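Local coordinates for putative uncharacterized protein (Enterobacter cloacae, PDB 4HFK), which probably acts as an immunity protein that binds and neutralises an amidase effector of a type VI secretion system, at residues Gln12-Glu16 and Ile92-Lys96; Arg22-Lys26 and Asp59-Val63. One frame throughout, in Å; residues are numbered along the deposited sequence.

Contact 1 (Gln12-Glu16 and Ile92-Lys96); sequences QQIFE and IRPLK. With SO4 (sulfate ion), chain E.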
loop_
_atom_site.group_PDB
_atom_site.type_symbol
_atom_site.label_atom_id
_atom_site.label_comp_id
_atom_site.label_asym_id
_atom_site.label_seq_id
_atom_site.Cartn_x
_atom_site.Cartn_y
_atom_site.Cartn_z
ATOM N N GLN B 12 2.753 -7.673 13.263
ATOM C CA GLN B 12 1.476 -7.775 12.568
ATOM C C GLN B 12 1.480 -6.907 11.321
ATOM O O GLN B 12 1.121 -7.356 10.230
ATOM C CB GLN B 12 0.336 -7.344 13.492
ATOM C CG GLN B 12 0.238 -8.190 14.739
ATOM C CD GLN B 12 -0.005 -9.628 14.392
ATOM O OE1 GLN B 12 0.841 -10.496 14.614
ATOM N NE2 GLN B 12 -1.169 -9.894 13.825
ATOM N N GLN B 13 1.887 -5.655 11.494
ATOM C CA GLN B 13 1.940 -4.713 10.377
ATOM C C GLN B 13 2.927 -5.166 9.310
ATOM O O GLN B 13 2.704 -4.949 8.117
ATOM C CB GLN B 13 2.332 -3.318 10.879
ATOM C CG GLN B 13 1.267 -2.668 11.756
ATOM C CD GLN B 13 1.828 -1.536 12.601
ATOM O OE1 GLN B 13 3.055 -1.324 12.653
ATOM N NE2 GLN B 13 0.942 -0.803 13.265
ATOM N N ILE B 14 4.026 -5.775 9.746
ATOM C CA ILE B 14 5.024 -6.290 8.807
ATOM C C ILE B 14 4.390 -7.353 7.896
ATOM O O ILE B 14 4.571 -7.332 6.674
ATOM C CB ILE B 14 6.263 -6.832 9.547
ATOM C CG1 ILE B 14 7.112 -5.663 10.067
ATOM C CG2 ILE B 14 7.126 -7.701 8.620
ATOM C CD1 ILE B 14 8.142 -6.068 11.103
ATOM N N PHE B 15 3.608 -8.257 8.480
ATOM C CA PHE B 15 2.916 -9.270 7.693
ATOM C C PHE B 15 1.828 -8.655 6.797
ATOM O O PHE B 15 1.710 -9.001 5.610
ATOM C CB PHE B 15 2.327 -10.355 8.603
ATOM C CG PHE B 15 1.861 -11.572 7.853
ATOM C CD1 PHE B 15 2.785 -12.473 7.327
ATOM C CD2 PHE B 15 0.511 -11.815 7.667
ATOM C CE1 PHE B 15 2.372 -13.593 6.631
ATOM C CE2 PHE B 15 0.085 -12.942 6.964
ATOM C CZ PHE B 15 1.014 -13.833 6.448
ATOM N N GLU B 16 1.035 -7.743 7.352
ATOM C CA GLU B 16 0.027 -7.030 6.556
ATOM C C GLU B 16 0.639 -6.334 5.338
ATOM O O GLU B 16 0.096 -6.397 4.238
ATOM C CB GLU B 16 -0.708 -5.995 7.420
ATOM C CG GLU B 16 -1.657 -6.623 8.445
ATOM C CD GLU B 16 -2.016 -5.669 9.583
ATOM O OE1 GLU B 16 -1.572 -4.491 9.559
ATOM O OE2 GLU B 16 -2.736 -6.107 10.505
ATOM N N ILE B 92 -6.952 -13.656 6.165
ATOM C CA ILE B 92 -5.504 -13.558 6.314
ATOM C C ILE B 92 -5.106 -13.634 7.796
ATOM O O ILE B 92 -4.001 -14.078 8.134
ATOM C CB ILE B 92 -4.990 -12.245 5.665
ATOM C CG1 ILE B 92 -4.941 -12.394 4.131
ATOM C CG2 ILE B 92 -3.619 -11.841 6.213
ATOM C CD1 ILE B 92 -3.757 -13.247 3.628
ATOM N N ARG B 93 -6.028 -13.233 8.675
ATOM C CA ARG B 93 -5.717 -13.023 10.099
ATOM C C ARG B 93 -5.022 -14.185 10.841
ATOM O O ARG B 93 -4.040 -13.958 11.542
ATOM C CB ARG B 93 -6.944 -12.504 10.894
ATOM C CG ARG B 93 -6.564 -11.967 12.297
ATOM C CD ARG B 93 -7.645 -11.122 13.004
ATOM N NE ARG B 93 -8.701 -10.628 12.114
ATOM C CZ ARG B 93 -8.644 -9.469 11.465
ATOM N NH1 ARG B 93 -7.580 -8.696 11.600
ATOM N NH2 ARG B 93 -9.639 -9.091 10.666
ATOM N N PRO B 94 -5.512 -15.424 10.693
ATOM C CA PRO B 94 -4.812 -16.462 11.459
ATOM C C PRO B 94 -3.373 -16.704 10.999
ATOM O O PRO B 94 -2.575 -17.241 11.773
ATOM C CB PRO B 94 -5.643 -17.722 11.195
ATOM C CG PRO B 94 -6.407 -17.434 9.930
ATOM C CD PRO B 94 -6.679 -15.963 9.969
ATOM N N LEU B 95 -3.048 -16.316 9.768
ATOM C CA LEU B 95 -1.694 -16.488 9.257
ATOM C C LEU B 95 -0.722 -15.488 9.901
ATOM O O LEU B 95 0.490 -15.542 9.671
ATOM C CB LEU B 95 -1.698 -16.385 7.734
ATOM C CG LEU B 95 -2.662 -17.412 7.129
ATOM C CD1 LEU B 95 -2.850 -17.189 5.644
ATOM C CD2 LEU B 95 -2.178 -18.846 7.413
ATOM N N LYS B 96 -1.256 -14.582 10.718
ATOM C CA LYS B 96 -0.424 -13.652 11.480
ATOM C C LYS B 96 0.179 -14.304 12.734
ATOM O O LYS B 96 1.031 -13.715 13.400
ATOM C CB LYS B 96 -1.236 -12.425 11.892
ATOM C CG LYS B 96 -1.554 -11.445 10.763
ATOM C CD LYS B 96 -2.705 -10.508 11.188
ATOM C CE LYS B 96 -2.882 -9.364 10.231
ATOM N NZ LYS B 96 -4.005 -8.482 10.651
HETATM S S SO4 E . -4.359 -8.323 14.224
HETATM O O1 SO4 E . -5.052 -8.870 13.049
HETATM O O2 SO4 E . -3.106 -7.682 13.781
HETATM O O3 SO4 E . -5.211 -7.320 14.876
HETATM O O4 SO4 E . -4.070 -9.382 15.193
HETATM O O HOH W 1 2.496 -11.392 13.089
HETATM O O HOH W 2 -6.187 -6.024 10.503
#
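Lys-96 reaches across to helix 11-27 over its whole length, running beside Gln-12, Phe-15 and Glu-16 in turn. Its CB lies against the amide of Gln-12, whose chain crosses it at about a right angle. CG comes next to the Phe-15 ring, 3.7 Å from CD2, at an oblique approach. CD lies 3.1 Å from Gln-12 NE2. CE lies 3.5 Å from Glu-16 CG. An extended chain beyond CG (chi2 163°) then delivers NZ to two anions: a salt bridge of 2.7 Å to Glu-16 OE2, on the lone pair facing away from the other carboxylate oxygen, and a 2.6 Å hydrogen bond to O1 of the sulfate ion. Lysine suits this path because its four methylenes pack against the helix while the ammonium at the end pairs with the acid and the sulfate.

Alongside CG of the lysine, the aromatic ring of Phe-15 is directed at the 3-10 turn by a CG anti to the backbone N (chi1 -168°). Leu-95 O stands over one face of the ring, off toward the rim, and also accepts a hydrogen bond from Asn-54. Ile-92 CG2 meets the ring edge, 3.9 Å from CE2, while Phe-55 makes an edge-to-face pair with the same ring.

The sulfate probably comes from the crystallisation liquor. Arg-93 NH1 donates a hydrogen bond of 2.9 Å to sulfate O1, which lies in the plane of the guanidinium at its edge. In the modelled one of two conformers, Gln-12 NE2 donates to sulfate O2. Arg-93 and Lys-96 thus converge on an anion beside a carboxylate, an environment that should keep the lysine protonated and that ties the chain's end to helix 11-27 by charge at the tip of Lys-96 and apolar packing round Phe-15.

Contact 2 (Arg22-Lys26 and Asp59-Val63); sequences RCIGK and DEVIV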
loop_
_atom_site.group_PDB
_atom_site.type_symbol
_atom_site.label_atom_id
_atom_site.label_comp_id
_atom_site.label_asym_id
_atom_site.label_seq_id
_atom_site.Cartn_x
_atom_site.Cartn_y
_atom_site.Cartn_z
ATOM N N ARG B 22 2.507 -7.612 -1.940
ATOM C CA ARG B 22 2.363 -8.749 -2.834
ATOM C C ARG B 22 1.062 -8.679 -3.657
ATOM O O ARG B 22 1.044 -9.036 -4.843
ATOM C CB ARG B 22 2.433 -10.048 -2.041
ATOM C CG ARG B 22 2.250 -11.263 -2.895
ATOM C CD ARG B 22 3.225 -12.350 -2.497
ATOM N NE ARG B 22 3.041 -13.532 -3.331
ATOM C CZ ARG B 22 3.853 -13.870 -4.328
ATOM N NH1 ARG B 22 4.919 -13.125 -4.601
ATOM N NH2 ARG B 22 3.605 -14.962 -5.032
ATOM N N CYS B 23 -0.027 -8.221 -3.042
ATOM C CA CYS B 23 -1.263 -8.015 -3.798
ATOM C C CYS B 23 -1.063 -6.999 -4.917
ATOM O O CYS B 23 -1.503 -7.217 -6.047
ATOM C CB CYS B 23 -2.393 -7.521 -2.899
ATOM S SG CYS B 23 -3.148 -8.765 -1.895
ATOM N N ILE B 24 -0.419 -5.882 -4.590
ATOM C CA ILE B 24 -0.123 -4.849 -5.585
ATOM C C ILE B 24 0.640 -5.448 -6.759
ATOM O O ILE B 24 0.349 -5.141 -7.914
ATOM C CB ILE B 24 0.670 -3.688 -4.963
ATOM C CG1 ILE B 24 -0.227 -2.923 -3.982
ATOM C CG2 ILE B 24 1.175 -2.739 -6.044
ATOM C CD1 ILE B 24 0.499 -1.904 -3.129
ATOM N N GLY B 25 1.591 -6.329 -6.459
ATOM C CA GLY B 25 2.367 -7.004 -7.483
ATOM C C GLY B 25 1.509 -7.875 -8.382
ATOM O O GLY B 25 1.767 -7.989 -9.583
ATOM N N LYS B 26 0.487 -8.499 -7.805
ATOM C CA LYS B 26 -0.402 -9.353 -8.574
ATOM C C LYS B 26 -1.381 -8.578 -9.456
ATOM O O LYS B 26 -1.795 -9.088 -10.489
ATOM C CB LYS B 26 -1.185 -10.292 -7.646
ATOM C CG LYS B 26 -0.329 -11.371 -7.004
ATOM C CD LYS B 26 -1.191 -12.336 -6.199
ATOM C CE LYS B 26 -0.315 -13.344 -5.463
ATOM N NZ LYS B 26 0.607 -14.065 -6.394
ATOM N N ASP B 59 -0.426 -16.448 0.298
ATOM C CA ASP B 59 -0.420 -16.221 -1.139
ATOM C C ASP B 59 -1.631 -16.878 -1.801
ATOM O O ASP B 59 -2.196 -16.335 -2.748
ATOM C CB ASP B 59 0.875 -16.742 -1.766
ATOM C CG ASP B 59 1.135 -16.133 -3.125
ATOM O OD1 ASP B 59 1.336 -14.900 -3.194
ATOM O OD2 ASP B 59 1.141 -16.885 -4.118
ATOM N N GLU B 60 -2.030 -18.046 -1.305
ATOM C CA GLU B 60 -3.246 -18.695 -1.795
ATOM C C GLU B 60 -4.483 -17.879 -1.437
ATOM O O GLU B 60 -5.394 -17.721 -2.255
ATOM C CB GLU B 60 -3.388 -20.097 -1.195
ATOM C CG GLU B 60 -2.337 -21.087 -1.669
ATOM N N VAL B 61 -4.524 -17.375 -0.206
ATOM C CA VAL B 61 -5.660 -16.571 0.233
ATOM C C VAL B 61 -5.756 -15.325 -0.640
ATOM O O VAL B 61 -6.837 -14.957 -1.101
ATOM C CB VAL B 61 -5.545 -16.197 1.734
ATOM C CG1 VAL B 61 -6.606 -15.193 2.119
ATOM C CG2 VAL B 61 -5.658 -17.449 2.599
ATOM N N ILE B 62 -4.609 -14.697 -0.887
ATOM C CA ILE B 62 -4.536 -13.534 -1.767
ATOM C C ILE B 62 -5.159 -13.808 -3.147
ATOM O O ILE B 62 -6.007 -13.041 -3.623
ATOM C CB ILE B 62 -3.071 -13.079 -1.936
ATOM C CG1 ILE B 62 -2.560 -12.438 -0.643
ATOM C CG2 ILE B 62 -2.936 -12.094 -3.075
ATOM C CD1 ILE B 62 -1.067 -12.186 -0.641
ATOM N N VAL B 63 -4.740 -14.894 -3.791
ATOM C CA VAL B 63 -5.227 -15.201 -5.137
ATOM C C VAL B 63 -6.752 -15.374 -5.138
ATOM O O VAL B 63 -7.440 -14.909 -6.054
ATOM C CB VAL B 63 -4.517 -16.441 -5.732
ATOM C CG1 VAL B 63 -5.167 -16.860 -7.040
ATOM C CG2 VAL B 63 -3.034 -16.137 -5.964
HETATM O O HOH W 3 0.901 -16.924 -6.532
#
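Arg-22 and Asp-59 both turn CG anti to their own backbone N, chi1 178° in the arginine and -161° in the aspartate, and these settings send guanidinium and carboxylate toward each other across the gap between two helices. The arginine chain bends at its second torsion. The carboxylate carbon CG of Asp-59 lies in plane at the edge of the guanidinium, yet the two flat groups are neither coplanar nor perpendicular. Arg-22 NH2 makes a weak but nearly straight hydrogen bond of 3.3 Å to Asp-59 OD2. Asp-59 OD1 and Arg-22 NE are modelled too close together, so the place of both is doubtful.

Lys-26, one helical turn after Arg-22, brings a second positive charge to the same carboxylate. Lys-26 NZ lies 3.4 Å from Asp-59 OD1, a long salt bridge that shares the doubt about that oxygen. The same NZ donates to a water 2.9 Å away. Aspartate fits here because its short chain lets one acid serve two long basic ones that arrive from the other helix.

Beside this polar cluster Ile-62 supplies the apolar part. Its CG2 branch sits 3.5 Å from Cys-23 SG and 3.6 Å from Lys-26 CD, while CD1 approaches Arg-22 CG. A branched side chain thus touches three residues of one helix face, and the slender cysteine allows close packing there. Val-63 CG2 rests against Lys-26 CE at 3.9 Å.

The axes of segments 22-26 and 59-63, on helices 11-27 and 52-66, pass 10.7 Å apart at a signed angle of -47°. Cys-83 and Ile-86 of helix 79-87 pack on Cys-23. Arg-22 NH2 also makes a hydrogen bond to the backbone of another protein's chain, and Ile-24 packs on Ile-24 of a second copy of this protein.

Contacts 1 and 2 both use helix 11-27, at its start and toward its end, and their centres lie 13 Å apart. Along the chain contact 2 is nested within the loop that contact 1 closes. They meet directly through Val-61 on helix 52-66: its CG1 is 3.8 Å from Ile-92 CD1, and its CG2 4.2 Å from Leu-95 CD1. The C-terminal turn therefore packs on the helix that contact 2 joins to helix 11-27. Their surroundings differ: contact 1 holds a sulfate and meets no other protein chain of the assembly, whereas contact 2 touches another protein, consistent with a partner-binding surface there.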